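Local coordinates for protein 3,4-dihydroxy-2-butanone 4-phosphate synthase (Acinetobacter baumannii, PDB 6MNZ) that probably converts D-ribulose 5-phosphate into formate and 3,4-dihydroxy-2-butanone 4-phosphate, a step of riboflavin biosynthesis that depends on divalent magnesium or manganese, at residues 65-70 / 114-119. Residues are numbered along the deposited sequence; the frame is centred on the assembly and turned at random.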
ATOM      1  N   CYS A  65      22.046  -3.535  -7.222  1.00 30.86           N
ATOM      2  CA  CYS A  65      22.066  -2.497  -6.196  1.00 28.24           C
ATOM      3  C   CYS A  65      22.497  -3.060  -4.847  1.00 31.74           C
ATOM      4  O   CYS A  65      23.363  -2.483  -4.176  1.00 33.87           O
ATOM      5  CB  CYS A  65      20.688  -1.845  -6.086  1.00 25.62           C
ATOM      6  SG  CYS A  65      20.318  -0.653  -7.403  1.00 21.57           S
ATOM      7  N   LYS A  66      21.975  -4.232  -4.476  1.00 41.81           N
ATOM      8  CA  LYS A  66      22.382  -4.870  -3.228  1.00 42.12           C
ATOM      9  C   LYS A  66      23.860  -5.238  -3.256  1.00 38.60           C
ATOM     10  O   LYS A  66      24.601  -4.935  -2.314  1.00 41.40           O
ATOM     11  CB  LYS A  66      21.521  -6.108  -2.970  1.00 43.68           C
ATOM     12  CG  LYS A  66      21.262  -6.397  -1.496  1.00 53.42           C
ATOM     13  CD  LYS A  66      20.252  -5.426  -0.897  1.00 68.28           C
ATOM     14  CE  LYS A  66      20.183  -5.561   0.618  1.00 64.83           C
ATOM     15  NZ  LYS A  66      19.345  -4.501   1.246  1.00 51.41           N
ATOM     16  N   GLN A  67      24.327  -5.802  -4.372  1.00 30.51           N
ATOM     17  CA  GLN A  67      25.758  -6.023  -4.553  1.00 32.89           C
ATOM     18  C   GLN A  67      26.545  -4.732  -4.359  1.00 43.51           C
ATOM     19  O   GLN A  67      27.633  -4.742  -3.772  1.00 39.01           O
ATOM     20  CB  GLN A  67      26.019  -6.611  -5.941  1.00 30.67           C
ATOM     21  CG  GLN A  67      27.487  -6.689  -6.330  1.00 37.28           C
ATOM     22  CD  GLN A  67      27.710  -7.477  -7.608  1.00 39.34           C
ATOM     23  OE1 GLN A  67      26.943  -8.383  -7.936  1.00 34.49           O
ATOM     24  NE2 GLN A  67      28.738  -7.103  -8.362  1.00 47.71           N
ATOM     25  N   LEU A  68      25.989  -3.603  -4.796  1.00 41.11           N
ATOM     26  CA  LEU A  68      26.642  -2.314  -4.627  1.00 30.23           C
ATOM     27  C   LEU A  68      26.365  -1.672  -3.273  1.00 34.45           C
ATOM     28  O   LEU A  68      26.920  -0.606  -2.987  1.00 35.66           O
ATOM     29  CB  LEU A  68      26.207  -1.350  -5.733  1.00 27.69           C
ATOM     30  CG  LEU A  68      26.741  -1.636  -7.136  1.00 29.87           C
ATOM     31  CD1 LEU A  68      25.986  -0.798  -8.153  1.00 32.56           C
ATOM     32  CD2 LEU A  68      28.233  -1.371  -7.223  1.00 37.63           C
ATOM     33  N   ASN A  69      25.536  -2.290  -2.435  1.00 44.14           N
ATOM     34  CA  ASN A  69      25.145  -1.709  -1.152  1.00 38.48           C
ATOM     35  C   ASN A  69      24.572  -0.306  -1.343  1.00 35.28           C
ATOM     36  O   ASN A  69      25.028   0.668  -0.739  1.00 36.66           O
ATOM     37  CB  ASN A  69      26.326  -1.689  -0.180  1.00 30.79           C
ATOM     38  CG  ASN A  69      25.926  -1.250   1.217  1.00 32.13           C
ATOM     39  OD1 ASN A  69      24.744  -1.229   1.560  1.00 30.53           O
ATOM     40  ND2 ASN A  69      26.914  -0.950   2.048  1.00 50.73           N
ATOM     41  N   LEU A  70      23.663  -0.188  -2.307  1.00 36.32           N
ATOM     42  CA  LEU A  70      23.280   1.102  -2.880  1.00 37.55           C
ATOM     43  C   LEU A  70      21.766   1.260  -2.811  1.00 29.38           C
ATOM     44  O   LEU A  70      21.044   0.691  -3.648  1.00 30.83           O
ATOM     45  CB  LEU A  70      23.766   1.214  -4.319  1.00 32.23           C
ATOM     46  CG  LEU A  70      23.496   2.535  -5.035  1.00 32.06           C
ATOM     47  CD1 LEU A  70      24.158   3.690  -4.298  1.00 38.07           C
ATOM     48  CD2 LEU A  70      23.981   2.458  -6.474  1.00 33.44           C
ATOM     49  N   ALA A 114      31.475  -6.727 -13.738  1.00 46.37           N
ATOM     50  CA  ALA A 114      30.837  -7.998 -13.407  1.00 44.58           C
ATOM     51  C   ALA A 114      30.838  -8.238 -11.901  1.00 44.71           C
ATOM     52  O   ALA A 114      29.780  -8.439 -11.292  1.00 44.09           O
ATOM     53  CB  ALA A 114      31.546  -9.140 -14.134  1.00 61.13           C
ATOM     54  N   HIS A 115      32.011  -8.169 -11.275  1.00 47.10           N
ATOM     55  CA  HIS A 115      32.178  -8.498  -9.864  1.00 45.26           C
ATOM     56  C   HIS A 115      32.399  -7.242  -9.022  1.00 41.23           C
ATOM     57  O   HIS A 115      33.198  -7.234  -8.084  1.00 43.68           O
ATOM     58  CB  HIS A 115      33.333  -9.479  -9.674  1.00 40.47           C
ATOM     59  CG  HIS A 115      33.181 -10.749 -10.455  1.00 54.15           C
ATOM     60  ND1 HIS A 115      32.291 -11.739 -10.099  1.00 58.44           N
ATOM     61  CD2 HIS A 115      33.778 -11.171 -11.594  1.00 66.73           C
ATOM     62  CE1 HIS A 115      32.330 -12.708 -10.998  1.00 52.93           C
ATOM     63  NE2 HIS A 115      33.217 -12.382 -11.921  1.00 66.51           N
ATOM     64  N   ALA A 116      31.733  -6.151  -9.392  1.00 43.62           N
ATOM     65  CA  ALA A 116      31.953  -4.872  -8.731  1.00 45.31           C
ATOM     66  C   ALA A 116      31.649  -4.975  -7.242  1.00 40.64           C
ATOM     67  O   ALA A 116      30.791  -5.750  -6.810  1.00 40.57           O
ATOM     68  CB  ALA A 116      31.082  -3.787  -9.366  1.00 42.08           C
ATOM     69  N   LYS A 117      32.379  -4.198  -6.455  1.00 40.49           N
ATOM     70  CA  LYS A 117      32.170  -4.079  -5.022  1.00 34.48           C
ATOM     71  C   LYS A 117      31.544  -2.736  -4.675  1.00 32.16           C
ATOM     72  O   LYS A 117      31.555  -1.800  -5.482  1.00 35.21           O
ATOM     73  CB  LYS A 117      33.500  -4.235  -4.277  1.00 43.64           C
ATOM     74  CG  LYS A 117      34.185  -5.569  -4.504  1.00 49.69           C
ATOM     75  CD  LYS A 117      33.454  -6.694  -3.790  1.00 75.67           C
ATOM     76  CE  LYS A 117      34.296  -7.961  -3.745  1.00 84.89           C
ATOM     77  NZ  LYS A 117      33.642  -9.035  -2.946  1.00 85.22           N
ATOM     78  N   PRO A 118      31.051  -2.581  -3.445  1.00 29.77           N
ATOM     79  CA  PRO A 118      30.628  -1.242  -2.999  1.00 30.52           C
ATOM     80  C   PRO A 118      31.771  -0.247  -2.929  1.00 33.63           C
ATOM     81  O   PRO A 118      31.514   0.964  -2.917  1.00 36.03           O
ATOM     82  CB  PRO A 118      30.021  -1.505  -1.614  1.00 32.99           C
ATOM     83  CG  PRO A 118      29.626  -2.943  -1.633  1.00 34.63           C
ATOM     84  CD  PRO A 118      30.639  -3.637  -2.502  1.00 34.96           C
ATOM     85  N   THR A 119      32.986  -0.714  -2.637  1.00 40.56           N
ATOM     86  CA  THR A 119      34.149   0.159  -2.564  1.00 41.93           C
ATOM     87  C   THR A 119      34.713   0.517  -3.934  1.00 43.66           C
ATOM     88  O   THR A 119      35.514   1.454  -4.028  1.00 48.64           O
ATOM     89  CB  THR A 119      35.251  -0.498  -1.728  1.00 39.19           C
ATOM     90  OG1 THR A 119      34.684  -1.063  -0.540  1.00 42.13           O
ATOM     91  CG2 THR A 119      36.309   0.521  -1.340  1.00 60.56           C
TER
HETATM   92  O   HOH W   1      28.784   1.609  -2.031  1.00 26.79           O
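Q67, in the last turn of helix 62-68, reaches across to the backbone of A114 and A116, in the loop that leads from helix 101-112 to strand 127-131. Its CB starts an extended chain: CG is anti to the backbone N (chi1 171°) and the next torsion is also near 180°, which carries the amide out from the helix to the loop. CG passes 3.5 Å from the carbonyl O of A116, with CD similarly close. At the tip, NE2 donates to A116 O at 2.9 Å; the donor lies in the carbonyl plane on a lone pair, although the oxygen is tilted 22° out of the glutamine amide plane. A second, weak bond runs from NE2 to A114 O, long at 3.4 Å but nearly straight, and R64 also reaches that oxygen with a weak bond.

Further along, P118 lies against the end of the helix. Its CG sits 3.4 Å from Q67 O and 3.8 Å from N69 CB, while its CB approaches L68 O. N69, with positive phi, closes the helix in a Schellman motif. A water lies within bonding distance of both L68 O and P118 O. L68, whose side chain is buried, brings CD2 to 3.8 Å from K117 O and makes a looser apolar contact with A116 CB at 4.3 Å; it also touches I121 and L60 of strand 57-60.

The contact thus joins a helix C-terminus to a loop of the synthase domain, away from the predicted substrate and metal sites. One primary amide supplies its direct hydrogen bonds, giving one N-H firmly to A116 O and the other weakly to A114 O. Recognition therefore rests on loop carbonyls and not on side chains; P118 lies mostly against carbonyls of the helix end, and the apolar part is slight.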